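PDB 6WYE: serine acetyltransferase from Neisseria gonorrhoeae, which probably catalyses transfer of an acetyl group from acetyl-CoA to L-serine, giving O-acetyl-L-serine in the first step of cysteine synthesis from serine. Local coordinates for residues 181-186 with 201-206; 219-224 with 231-236; 104-109 with 135-140; 141-146 with 172-177. All coordinates share one frame; numbering follows the deposited sequence.

Interaction 1 of 4, residues 181-186 with 201-206. With LMR ((2S)-2-hydroxybutanedioic acid), chain H.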
loop_
_atom_site.group_PDB
_atom_site.type_symbol
_atom_site.label_atom_id
_atom_site.label_comp_id
_atom_site.label_asym_id
_atom_site.label_seq_id
_atom_site.Cartn_x
_atom_site.Cartn_y
_atom_site.Cartn_z
ATOM N N LEU A 181 -13.707 9.636 -26.313
ATOM C CA LEU A 181 -14.641 8.915 -25.440
ATOM C C LEU A 181 -14.822 9.812 -24.220
ATOM O O LEU A 181 -14.016 9.778 -23.286
ATOM C CB LEU A 181 -14.116 7.534 -25.062
ATOM C CG LEU A 181 -14.925 6.765 -23.999
ATOM C CD1 LEU A 181 -16.383 6.593 -24.427
ATOM C CD2 LEU A 181 -14.296 5.406 -23.707
ATOM N N ASP A 182 -15.860 10.634 -24.243
ATOM C CA ASP A 182 -16.078 11.633 -23.202
ATOM C C ASP A 182 -16.764 11.010 -21.984
ATOM O O ASP A 182 -17.787 10.329 -22.131
ATOM C CB ASP A 182 -16.922 12.771 -23.773
ATOM C CG ASP A 182 -16.903 14.008 -22.911
ATOM O OD1 ASP A 182 -16.078 14.087 -21.976
ATOM O OD2 ASP A 182 -17.725 14.911 -23.176
ATOM N N HIS A 183 -16.234 11.247 -20.774
ATOM C CA HIS A 183 -16.761 10.731 -19.464
ATOM C C HIS A 183 -16.461 9.238 -19.337
ATOM O O HIS A 183 -16.078 8.851 -18.236
ATOM C CB HIS A 183 -18.203 11.131 -19.160
ATOM C CG HIS A 183 -18.615 12.494 -19.588
ATOM N ND1 HIS A 183 -18.159 13.631 -18.971
ATOM C CD2 HIS A 183 -19.476 12.898 -20.541
ATOM C CE1 HIS A 183 -18.706 14.677 -19.542
ATOM N NE2 HIS A 183 -19.518 14.254 -20.500
ATOM N N ALA A 184 -16.787 8.441 -20.352
ATOM C CA ALA A 184 -16.365 7.042 -20.523
ATOM C C ALA A 184 -17.190 5.995 -19.783
ATOM O O ALA A 184 -17.388 4.901 -20.317
ATOM C CB ALA A 184 -14.899 6.847 -20.106
ATOM N N THR A 185 -17.648 6.293 -18.564
ATOM C CA THR A 185 -18.253 5.271 -17.709
ATOM C C THR A 185 -19.291 4.446 -18.458
ATOM O O THR A 185 -20.230 4.988 -19.043
ATOM C CB THR A 185 -18.914 5.917 -16.500
ATOM O OG1 THR A 185 -18.025 6.902 -15.949
ATOM C CG2 THR A 185 -19.215 4.853 -15.447
ATOM N N GLY A 186 -19.127 3.129 -18.422
ATOM C CA GLY A 186 -20.107 2.244 -19.026
ATOM C C GLY A 186 -19.877 1.903 -20.482
ATOM O O GLY A 186 -20.682 1.165 -21.058
ATOM N N ILE A 201 -17.640 9.581 -29.038
ATOM C CA ILE A 201 -18.472 8.630 -28.311
ATOM C C ILE A 201 -18.689 9.155 -26.900
ATOM O O ILE A 201 -17.736 9.585 -26.236
ATOM C CB ILE A 201 -17.826 7.228 -28.256
ATOM C CG1 ILE A 201 -17.422 6.759 -29.655
ATOM C CG2 ILE A 201 -18.764 6.228 -27.613
ATOM C CD1 ILE A 201 -17.036 5.287 -29.700
ATOM N N LEU A 202 -19.928 9.077 -26.422
ATOM C CA LEU A 202 -20.241 9.489 -25.061
ATOM C C LEU A 202 -20.238 8.275 -24.128
ATOM O O LEU A 202 -20.170 7.117 -24.555
ATOM C CB LEU A 202 -21.587 10.223 -25.014
ATOM C CG LEU A 202 -21.571 11.740 -25.295
ATOM C CD1 LEU A 202 -20.922 12.487 -24.110
ATOM C CD2 LEU A 202 -20.859 12.103 -26.600
ATOM N N HIS A 203 -20.267 8.558 -22.829
ATOM C CA HIS A 203 -20.311 7.512 -21.818
ATOM C C HIS A 203 -21.542 6.618 -22.017
ATOM O O HIS A 203 -22.553 7.028 -22.598
ATOM C CB HIS A 203 -20.360 8.151 -20.433
ATOM C CG HIS A 203 -21.498 9.107 -20.275
ATOM N ND1 HIS A 203 -21.457 10.394 -20.764
ATOM C CD2 HIS A 203 -22.723 8.956 -19.711
ATOM C CE1 HIS A 203 -22.604 10.999 -20.506
ATOM N NE2 HIS A 203 -23.384 10.152 -19.859
ATOM N N GLY A 204 -21.449 5.383 -21.518
ATOM C CA GLY A 204 -22.573 4.457 -21.545
ATOM C C GLY A 204 -22.888 3.824 -22.890
ATOM O O GLY A 204 -23.866 3.059 -22.985
ATOM N N VAL A 205 -22.089 4.086 -23.918
ATOM C CA VAL A 205 -22.360 3.552 -25.248
ATOM C C VAL A 205 -21.917 2.097 -25.328
ATOM O O VAL A 205 -20.877 1.708 -24.788
ATOM C CB VAL A 205 -21.677 4.414 -26.322
ATOM C CG1 VAL A 205 -21.596 3.677 -27.664
ATOM C CG2 VAL A 205 -22.437 5.704 -26.492
ATOM N N THR A 206 -22.712 1.281 -26.013
ATOM C CA THR A 206 -22.420 -0.131 -26.199
ATOM C C THR A 206 -22.222 -0.425 -27.675
ATOM O O THR A 206 -23.110 -0.146 -28.484
ATOM C CB THR A 206 -23.555 -0.997 -25.656
ATOM O OG1 THR A 206 -23.771 -0.683 -24.278
ATOM C CG2 THR A 206 -23.201 -2.469 -25.812
HETATM C C1 LMR H . -19.200 19.499 -22.634
HETATM O O1A LMR H . -20.142 19.975 -23.212
HETATM O O1B LMR H . -18.547 20.076 -21.806
HETATM C C2 LMR H . -18.834 18.055 -22.989
HETATM O O2 LMR H . -17.824 17.566 -22.167
HETATM C C3 LMR H . -20.038 17.113 -22.895
HETATM C C4 LMR H . -20.639 17.083 -21.509
HETATM O O4A LMR H . -20.041 17.608 -20.615
HETATM O O4B LMR H . -21.688 16.534 -21.359
HETATM O O HOH W 1 -23.372 1.102 -20.557
#
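Leu181 and Ile201 are parallel partners on successive coils of the left-handed beta-helix, and their side chains share one face of the sheet, CD1 of Leu181 meeting CG2 of Ile201 at 4.0 Å. Asp182 N continues the pairing by donating to Ile201 O over 2.9 Å. Its carboxylate leaves the coil: with CG anti to the backbone N (chi1 -165°), OD2 comes within 2.8 Å of malate O2, while OD1 sits over the centre of the His183 ring. That ring has Leu202 CD1 and malate C4 at its edge, and its CD2 lies 3.2 Å from His203 ND1, the two imidazole planes being 74° apart. His183 ND1 bonds to Asp168, and His203 NE2 to Thr206 OG1, both of the second subunit. Ala184 turns its methyl away, and its backbone N packs against His203 CB. Thr185 O takes a weak bond from Gly204 N (2.8 Å), and its OG1 is held by Lys131. Gly186 brings its backbone close to Gly204 CA at angles glycine readily adopts (phi 90°), and a water joins both glycine carbonyls. Malate lies between subunits, also bonded by Asp117 and by Gly209, Arg217 and His218 of the second subunit; this pocket is consistent with serine binding.

Interaction 2 of 4, residues 219-224 with 231-236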
loop_
_atom_site.group_PDB
_atom_site.type_symbol
_atom_site.label_atom_id
_atom_site.label_comp_id
_atom_site.label_asym_id
_atom_site.label_seq_id
_atom_site.Cartn_x
_atom_site.Cartn_y
_atom_site.Cartn_z
ATOM N N PRO A 219 -20.652 -4.170 -34.061
ATOM C CA PRO A 219 -20.757 -3.124 -35.087
ATOM C C PRO A 219 -19.405 -2.713 -35.641
ATOM O O PRO A 219 -18.355 -2.859 -35.011
ATOM C CB PRO A 219 -21.414 -1.951 -34.349
ATOM C CG PRO A 219 -22.047 -2.563 -33.154
ATOM C CD PRO A 219 -21.225 -3.740 -32.775
ATOM N N LYS A 220 -19.452 -2.192 -36.858
ATOM C CA LYS A 220 -18.322 -1.510 -37.469
ATOM C C LYS A 220 -18.750 -0.081 -37.753
ATOM O O LYS A 220 -19.754 0.146 -38.438
ATOM C CB LYS A 220 -17.867 -2.244 -38.727
ATOM C CG LYS A 220 -17.856 -3.738 -38.500
ATOM C CD LYS A 220 -16.789 -4.459 -39.289
ATOM C CE LYS A 220 -16.878 -5.951 -38.988
ATOM N NZ LYS A 220 -16.109 -6.817 -39.921
ATOM N N ILE A 221 -18.016 0.876 -37.183
ATOM C CA ILE A 221 -18.387 2.285 -37.183
ATOM C C ILE A 221 -17.492 3.029 -38.171
ATOM O O ILE A 221 -16.257 2.956 -38.081
ATOM C CB ILE A 221 -18.264 2.901 -35.775
ATOM C CG1 ILE A 221 -18.925 1.997 -34.717
ATOM C CG2 ILE A 221 -18.832 4.317 -35.770
ATOM C CD1 ILE A 221 -20.438 1.936 -34.786
ATOM N N GLY A 222 -18.118 3.770 -39.101
ATOM C CA GLY A 222 -17.369 4.534 -40.082
ATOM C C GLY A 222 -16.834 5.859 -39.543
ATOM O O GLY A 222 -17.204 6.324 -38.464
ATOM N N ASP A 223 -15.959 6.483 -40.339
ATOM C CA ASP A 223 -15.356 7.764 -39.974
ATOM C C ASP A 223 -16.419 8.826 -39.720
ATOM O O ASP A 223 -17.491 8.825 -40.333
ATOM C CB ASP A 223 -14.424 8.266 -41.084
ATOM C CG ASP A 223 -13.256 7.330 -41.365
ATOM O OD1 ASP A 223 -13.176 6.232 -40.775
ATOM O OD2 ASP A 223 -12.414 7.698 -42.211
ATOM N N GLY A 224 -16.099 9.755 -38.816
ATOM C CA GLY A 224 -16.894 10.945 -38.573
ATOM C C GLY A 224 -18.135 10.773 -37.721
ATOM O O GLY A 224 -18.850 11.759 -37.503
ATOM N N ALA A 231 -26.373 5.171 -25.882
ATOM C CA ALA A 231 -26.845 4.473 -27.070
ATOM C C ALA A 231 -26.277 3.060 -27.100
ATOM O O ALA A 231 -25.186 2.795 -26.576
ATOM C CB ALA A 231 -26.431 5.222 -28.341
ATOM N N SER A 232 -27.032 2.143 -27.713
ATOM C CA SER A 232 -26.595 0.764 -27.913
ATOM C C SER A 232 -26.630 0.413 -29.392
ATOM O O SER A 232 -27.635 0.649 -30.073
ATOM C CB SER A 232 -27.480 -0.213 -27.152
ATOM O OG SER A 232 -27.319 -0.047 -25.759
ATOM N N ILE A 233 -25.544 -0.169 -29.881
ATOM C CA ILE A 233 -25.427 -0.598 -31.268
ATOM C C ILE A 233 -25.065 -2.069 -31.216
ATOM O O ILE A 233 -23.989 -2.424 -30.712
ATOM C CB ILE A 233 -24.385 0.228 -32.033
ATOM C CG1 ILE A 233 -24.637 1.721 -31.797
ATOM C CG2 ILE A 233 -24.425 -0.078 -33.525
ATOM C CD1 ILE A 233 -23.671 2.649 -32.507
ATOM N N LEU A 234 -25.971 -2.931 -31.690
ATOM C CA LEU A 234 -25.914 -4.361 -31.423
ATOM C C LEU A 234 -25.868 -5.170 -32.716
ATOM O O LEU A 234 -26.648 -4.926 -33.642
ATOM C CB LEU A 234 -27.136 -4.803 -30.590
ATOM C CG LEU A 234 -27.337 -4.014 -29.290
ATOM C CD1 LEU A 234 -28.557 -4.506 -28.541
ATOM C CD2 LEU A 234 -26.075 -4.122 -28.436
ATOM N N GLY A 235 -24.979 -6.160 -32.753
ATOM C CA GLY A 235 -24.896 -7.055 -33.887
ATOM C C GLY A 235 -23.853 -6.644 -34.911
ATOM O O GLY A 235 -23.175 -5.611 -34.812
ATOM N N ASN A 236 -23.714 -7.512 -35.916
ATOM C CA ASN A 236 -22.764 -7.333 -37.014
ATOM C C ASN A 236 -23.355 -6.367 -38.039
ATOM O O ASN A 236 -23.736 -6.735 -39.150
ATOM C CB ASN A 236 -22.440 -8.682 -37.649
ATOM C CG ASN A 236 -21.354 -8.590 -38.714
ATOM O OD1 ASN A 236 -20.553 -7.652 -38.730
ATOM N ND2 ASN A 236 -21.324 -9.568 -39.606
#
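Pro219 and Gly235 touch at a corner of the beta-helix, where strands 220-221 and 232-234 belong to different sheets: the CA atoms of Pro219 and Asn236 lie 5.0 Å apart, and Pro219 N stands 3.0 Å from Gly235 O. Proline suits the place because this N has no hydrogen to leave without a partner, and its ring packs on Ile233. Of the ring carbons CG comes closest, 3.1 Å from Ile233 O and only 3.5 Å from Ile233 CG2, tighter than ordinary carbon packing. Ile233 divides its branches between two neighbours. With CG1 anti to the carbonyl carbon (chi1 -49°), the long branch runs on until CD1 meets CD1 of Ile221 tip to tip at 4.0 Å, leaving CG2 against the proline ring. Gly235 takes backbone angles that glycine readily adopts (phi 95°). At the outer border, Lys220 CE passes 4.1 Å from Asn236 OD1, while Lys220 NZ forms a salt bridge with Asp216. Strand 220-221 lies between strands 194-195 and 238-239, and strand 232-234 between 206-208 and 250-251; inside the coil, Ile239 packs on both Ile221 and Ile233, Leu207 and Ile245 touch Ile233, and outside it Leu234 leans on Ala247 of the third subunit.

Interaction 3 of 4, residues 104-109 with 135-140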
loop_
_atom_site.group_PDB
_atom_site.type_symbol
_atom_site.label_atom_id
_atom_site.label_comp_id
_atom_site.label_asym_id
_atom_site.label_seq_id
_atom_site.Cartn_x
_atom_site.Cartn_y
_atom_site.Cartn_z
ATOM N N LYS A 104 1.118 8.067 -32.653
ATOM C CA LYS A 104 0.461 8.971 -33.590
ATOM C C LYS A 104 -1.040 9.010 -33.339
ATOM O O LYS A 104 -1.658 10.078 -33.391
ATOM C CB LYS A 104 0.766 8.555 -35.030
ATOM N N CYS A 105 -1.640 7.860 -33.042
ATOM C CA CYS A 105 -3.043 7.859 -32.645
ATOM C C CYS A 105 -3.248 8.649 -31.363
ATOM O O CYS A 105 -4.201 9.430 -31.252
ATOM C CB CYS A 105 -3.518 6.419 -32.501
ATOM S SG CYS A 105 -3.469 5.551 -34.073
ATOM N N VAL A 106 -2.331 8.492 -30.399
ATOM C CA VAL A 106 -2.417 9.222 -29.133
ATOM C C VAL A 106 -2.478 10.722 -29.381
ATOM O O VAL A 106 -3.333 11.434 -28.829
ATOM C CB VAL A 106 -1.225 8.860 -28.223
ATOM C CG1 VAL A 106 -1.102 9.854 -27.076
ATOM C CG2 VAL A 106 -1.379 7.455 -27.678
ATOM N N GLU A 107 -1.576 11.224 -30.231
ATOM C CA GLU A 107 -1.560 12.653 -30.535
ATOM C C GLU A 107 -2.841 13.090 -31.228
ATOM O O GLU A 107 -3.392 14.154 -30.917
ATOM C CB GLU A 107 -0.346 12.996 -31.407
ATOM C CG GLU A 107 0.983 12.583 -30.786
ATOM C CD GLU A 107 2.111 13.560 -31.092
ATOM O OE1 GLU A 107 1.907 14.490 -31.908
ATOM O OE2 GLU A 107 3.213 13.377 -30.523
ATOM N N ALA A 108 -3.323 12.300 -32.189
ATOM C CA ALA A 108 -4.577 12.657 -32.850
ATOM C C ALA A 108 -5.717 12.746 -31.842
ATOM O O ALA A 108 -6.545 13.662 -31.900
ATOM C CB ALA A 108 -4.901 11.637 -33.941
ATOM N N ASP A 109 -5.760 11.806 -30.896
ATOM C CA ASP A 109 -6.817 11.803 -29.889
ATOM C C ASP A 109 -6.783 13.063 -29.031
ATOM O O ASP A 109 -7.832 13.649 -28.740
ATOM C CB ASP A 109 -6.689 10.548 -29.013
ATOM C CG ASP A 109 -7.109 9.283 -29.743
ATOM O OD1 ASP A 109 -7.474 9.374 -30.939
ATOM O OD2 ASP A 109 -7.087 8.189 -29.126
ATOM N N ALA A 135 -8.609 5.085 -21.072
ATOM C CA ALA A 135 -9.093 3.759 -21.458
ATOM C C ALA A 135 -8.780 3.457 -22.917
ATOM O O ALA A 135 -8.374 2.337 -23.251
ATOM C CB ALA A 135 -10.598 3.644 -21.210
ATOM N N ILE A 136 -8.965 4.448 -23.797
ATOM C CA ILE A 136 -8.682 4.255 -25.215
ATOM C C ILE A 136 -7.218 3.886 -25.415
ATOM O O ILE A 136 -6.892 2.938 -26.136
ATOM C CB ILE A 136 -9.033 5.531 -26.013
ATOM C CG1 ILE A 136 -10.543 5.774 -26.094
ATOM C CG2 ILE A 136 -8.419 5.488 -27.420
ATOM C CD1 ILE A 136 -11.311 4.630 -26.666
ATOM N N GLN A 137 -6.312 4.661 -24.813
ATOM C CA GLN A 137 -4.890 4.410 -25.019
ATOM C C GLN A 137 -4.460 3.112 -24.356
ATOM O O GLN A 137 -3.630 2.383 -24.910
ATOM C CB GLN A 137 -4.043 5.580 -24.511
ATOM C CG GLN A 137 -4.446 6.987 -25.010
ATOM C CD GLN A 137 -5.066 7.005 -26.400
ATOM O OE1 GLN A 137 -4.610 6.310 -27.313
ATOM N NE2 GLN A 137 -6.107 7.820 -26.569
ATOM N N ALA A 138 -4.990 2.808 -23.163
ATOM C CA ALA A 138 -4.720 1.496 -22.584
ATOM C C ALA A 138 -5.164 0.395 -23.534
ATOM O O ALA A 138 -4.484 -0.628 -23.668
ATOM C CB ALA A 138 -5.416 1.336 -21.229
ATOM N N HIS A 139 -6.301 0.586 -24.215
ATOM C CA HIS A 139 -6.739 -0.464 -25.137
ATOM C C HIS A 139 -5.795 -0.599 -26.325
ATOM O O HIS A 139 -5.472 -1.717 -26.738
ATOM C CB HIS A 139 -8.148 -0.223 -25.656
ATOM C CG HIS A 139 -8.452 -1.060 -26.863
ATOM N ND1 HIS A 139 -8.664 -2.422 -26.784
ATOM C CD2 HIS A 139 -8.462 -0.755 -28.183
ATOM C CE1 HIS A 139 -8.848 -2.907 -27.999
ATOM N NE2 HIS A 139 -8.731 -1.914 -28.866
ATOM N N ARG A 140 -5.344 0.524 -26.886
ATOM C CA ARG A 140 -4.407 0.461 -28.009
ATOM C C ARG A 140 -3.198 -0.395 -27.660
ATOM O O ARG A 140 -2.815 -1.294 -28.419
ATOM C CB ARG A 140 -3.960 1.871 -28.404
ATOM C CG ARG A 140 -5.028 2.751 -28.970
ATOM C CD ARG A 140 -4.406 4.038 -29.527
ATOM N NE ARG A 140 -5.411 5.071 -29.751
ATOM C CZ ARG A 140 -6.314 5.031 -30.730
ATOM N NH1 ARG A 140 -6.332 4.014 -31.586
ATOM N NH2 ARG A 140 -7.194 6.011 -30.861
#
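Asp109 faces Gln137 and Arg140 across a nearly antiparallel helix pair, the short axes of 104-109 and 135-140 passing 10.8 Å apart at 167°. One carboxylate oxygen carries the polar link. Arg140 NH2 reaches OD2 of Asp109 at 2.8 Å on its syn side, with an almost straight N-H of 177° and the acceptor in the guanidinium plane, forming a salt bridge. From the other side, Gln137 NE2 donates to the anti lone pair of the same Asp109 OD2, again at 2.8 Å. The second oxygen, OD1, accepts from the backbone N of Leu179, and so both oxygens of this buried acid are satisfied. The amide of Gln137 is doubly used: a bend in its chain (chi2 -31°) brings OE1 within 2.8 Å of Arg140 NE, closing a triangle of side chains that fixes the guanidinium's rotation. The outer nitrogens of Arg140 point to the end of strand 174-175 and the residue after it, NH2 bonding also to Gly176 O and NH1 weakly to Leu175 O. Apolar atoms border the network. Cys105 CB covers one guanidinium face, 3.6 Å from Arg140 CZ; Val106 CG2 rests 3.4 Å from Gln137 OE1; and Ile136 CG2 lies 3.5 Å from Asp109 OD2. In such a shielded setting the opposite charges would be expected to stabilise each other. Helices 100-116 and 131-147 thus form an antiparallel pair, joined by a buried ion pair, in the helical N-terminal domain of a serine acetyltransferase.

Interaction 4 of 4, residues 141-146 with 172-177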
loop_
_atom_site.group_PDB
_atom_site.type_symbol
_atom_site.label_atom_id
_atom_site.label_comp_id
_atom_site.label_asym_id
_atom_site.label_seq_id
_atom_site.Cartn_x
_atom_site.Cartn_y
_atom_site.Cartn_z
ATOM N N ILE A 141 -2.601 -0.159 -26.490
ATOM C CA ILE A 141 -1.505 -1.024 -26.052
ATOM C C ILE A 141 -2.008 -2.444 -25.821
ATOM O O ILE A 141 -1.372 -3.424 -26.239
ATOM C CB ILE A 141 -0.839 -0.451 -24.787
ATOM C CG1 ILE A 141 -0.369 0.981 -25.044
ATOM C CG2 ILE A 141 0.326 -1.338 -24.358
ATOM C CD1 ILE A 141 0.156 1.685 -23.803
ATOM N N ASN A 142 -3.168 -2.582 -25.168
ATOM C CA ASN A 142 -3.726 -3.912 -24.932
ATOM C C ASN A 142 -3.909 -4.673 -26.235
ATOM O O ASN A 142 -3.611 -5.875 -26.308
ATOM C CB ASN A 142 -5.061 -3.815 -24.195
ATOM C CG ASN A 142 -5.176 -4.849 -23.105
ATOM O OD1 ASN A 142 -4.177 -5.201 -22.477
ATOM N ND2 ASN A 142 -6.386 -5.358 -22.879
ATOM N N HIS A 143 -4.381 -3.983 -27.274
ATOM C CA HIS A 143 -4.568 -4.618 -28.570
ATOM C C HIS A 143 -3.243 -5.123 -29.125
ATOM O O HIS A 143 -3.168 -6.242 -29.651
ATOM C CB HIS A 143 -5.227 -3.628 -29.535
ATOM C CG HIS A 143 -5.619 -4.227 -30.847
ATOM N ND1 HIS A 143 -6.438 -5.333 -30.948
ATOM C CD2 HIS A 143 -5.315 -3.868 -32.117
ATOM C CE1 HIS A 143 -6.620 -5.627 -32.223
ATOM N NE2 HIS A 143 -5.948 -4.754 -32.953
ATOM N N ARG A 144 -2.182 -4.322 -28.987
ATOM C CA ARG A 144 -0.852 -4.741 -29.426
ATOM C C ARG A 144 -0.377 -5.977 -28.662
ATOM O O ARG A 144 0.176 -6.909 -29.257
ATOM C CB ARG A 144 0.128 -3.568 -29.275
ATOM C CG ARG A 144 1.636 -3.875 -29.388
ATOM C CD ARG A 144 2.013 -4.739 -30.595
ATOM N NE ARG A 144 1.612 -4.137 -31.859
ATOM C CZ ARG A 144 1.228 -4.826 -32.931
ATOM N NH1 ARG A 144 1.202 -6.154 -32.895
ATOM N NH2 ARG A 144 0.879 -4.183 -34.038
ATOM N N LEU A 145 -0.561 -5.992 -27.339
ATOM C CA LEU A 145 -0.178 -7.156 -26.540
ATOM C C LEU A 145 -0.940 -8.398 -26.989
ATOM O O LEU A 145 -0.394 -9.510 -26.996
ATOM C CB LEU A 145 -0.429 -6.869 -25.058
ATOM C CG LEU A 145 0.483 -5.806 -24.452
ATOM C CD1 LEU A 145 0.147 -5.548 -22.993
ATOM C CD2 LEU A 145 1.947 -6.249 -24.608
ATOM N N TYR A 146 -2.209 -8.224 -27.347
ATOM C CA TYR A 146 -3.036 -9.329 -27.817
ATOM C C TYR A 146 -2.523 -9.873 -29.146
ATOM O O TYR A 146 -2.391 -11.091 -29.322
ATOM C CB TYR A 146 -4.484 -8.840 -27.959
ATOM C CG TYR A 146 -5.517 -9.878 -28.332
ATOM C CD1 TYR A 146 -6.056 -10.724 -27.377
ATOM C CD2 TYR A 146 -5.998 -9.971 -29.631
ATOM C CE1 TYR A 146 -7.030 -11.669 -27.717
ATOM C CE2 TYR A 146 -6.960 -10.906 -29.978
ATOM C CZ TYR A 146 -7.472 -11.752 -29.019
ATOM O OH TYR A 146 -8.436 -12.683 -29.367
ATOM N N ALA A 172 -9.323 -7.543 -28.782
ATOM C CA ALA A 172 -9.381 -7.708 -30.227
ATOM C C ALA A 172 -10.103 -6.568 -30.940
ATOM O O ALA A 172 -10.009 -6.473 -32.168
ATOM C CB ALA A 172 -10.047 -9.049 -30.569
ATOM N N ALA A 173 -10.796 -5.690 -30.216
ATOM C CA ALA A 173 -11.463 -4.568 -30.860
ATOM C C ALA A 173 -10.437 -3.665 -31.542
ATOM O O ALA A 173 -9.321 -3.474 -31.041
ATOM C CB ALA A 173 -12.266 -3.766 -29.835
ATOM N N ARG A 174 -10.824 -3.109 -32.687
ATOM C CA ARG A 174 -9.940 -2.298 -33.524
ATOM C C ARG A 174 -10.419 -0.849 -33.532
ATOM O O ARG A 174 -11.557 -0.570 -33.916
ATOM C CB ARG A 174 -9.893 -2.858 -34.949
ATOM C CG ARG A 174 -8.964 -4.074 -35.117
ATOM C CD ARG A 174 -9.312 -4.895 -36.356
ATOM N NE ARG A 174 -9.474 -4.070 -37.558
ATOM C CZ ARG A 174 -10.304 -4.366 -38.558
ATOM N NH1 ARG A 174 -11.051 -5.467 -38.507
ATOM N NH2 ARG A 174 -10.392 -3.565 -39.610
ATOM N N LEU A 175 -9.542 0.070 -33.128
ATOM C CA LEU A 175 -9.894 1.473 -32.932
ATOM C C LEU A 175 -9.023 2.361 -33.808
ATOM O O LEU A 175 -7.790 2.277 -33.745
ATOM C CB LEU A 175 -9.716 1.878 -31.462
ATOM C CG LEU A 175 -10.917 1.778 -30.511
ATOM C CD1 LEU A 175 -11.615 0.447 -30.633
ATOM C CD2 LEU A 175 -10.473 2.003 -29.072
ATOM N N GLY A 176 -9.656 3.231 -34.594
ATOM C CA GLY A 176 -8.941 4.211 -35.394
ATOM C C GLY A 176 -8.446 5.370 -34.545
ATOM O O GLY A 176 -8.504 5.344 -33.317
ATOM N N TYR A 177 -7.957 6.414 -35.221
ATOM C CA TYR A 177 -7.404 7.594 -34.561
ATOM C C TYR A 177 -8.405 8.754 -34.550
ATOM O O TYR A 177 -9.444 8.725 -35.208
ATOM C CB TYR A 177 -6.091 8.039 -35.228
ATOM C CG TYR A 177 -6.238 8.459 -36.682
ATOM C CD1 TYR A 177 -6.797 9.685 -37.024
ATOM C CD2 TYR A 177 -5.821 7.622 -37.712
ATOM C CE1 TYR A 177 -6.941 10.062 -38.358
ATOM C CE2 TYR A 177 -5.950 7.995 -39.037
ATOM C CZ TYR A 177 -6.511 9.208 -39.355
ATOM O OH TYR A 177 -6.643 9.571 -40.677
#
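His143 and Tyr146, three residues apart on helix 131-147, rest on Ala172, Ala173 and Arg174 at the start of the left-handed beta-helix, where the helical N-terminal part of the enzyme meets its first coils. The spacing puts both aromatic residues on one side of the helix; a shared first torsion, with the ring carbon CG anti to the backbone N (chi1 -173° in His143 and -175° in Tyr146), sets the way each ring leans. Ala173 O stands over one face of the imidazole, offset toward the rim, 3.4 Å from His143 ND1, but this is no hydrogen bond because the angle is poor. ND1 bonds instead to Pro171 O, which steadies the ring's rotation, and Ala173 O takes its own bond from His139 NE2. Nearby, His143 CE1 comes to 3.5 Å from Ala172 O. The tyrosine supplies a broad apolar surface for Ala172, whose single methyl is small enough to sit against it, CB touching Tyr146 CE2 at 3.7 Å; Lys151 makes a cation-pi contact with the same ring. Arg174, an exposed residue, uses only the beginning of its flexible chain here: it bends at chi3 (48°) and its guanidinium continues away from the imidazole, while its aliphatic CG lies 3.8 Å from His143 NE2.

Overall arrangement
Along the chain the order is interaction 3, interaction 4, interaction 1 and interaction 2, each closing before the next opens, which runs from the helical part outward along the beta-helix. Interactions 3 and 4 share helix 131-147, their centres 9 Å apart; polar side chains of the helix bond to the backbone of 172-177, and His139 and Ile136 pack on Leu175. Interaction 1, about 15 Å from interaction 3 between centres, touches it where Leu181 meets Ile136. Probable backbone hydrogen bonds of Thr206 with Ala231 and Ile233 join interactions 1 and 2 through adjacent parallel strands. Interactions 3 and 4 thus fasten the helical part to the first coils, which stack on through 1 and 2, with a malate bound at 1.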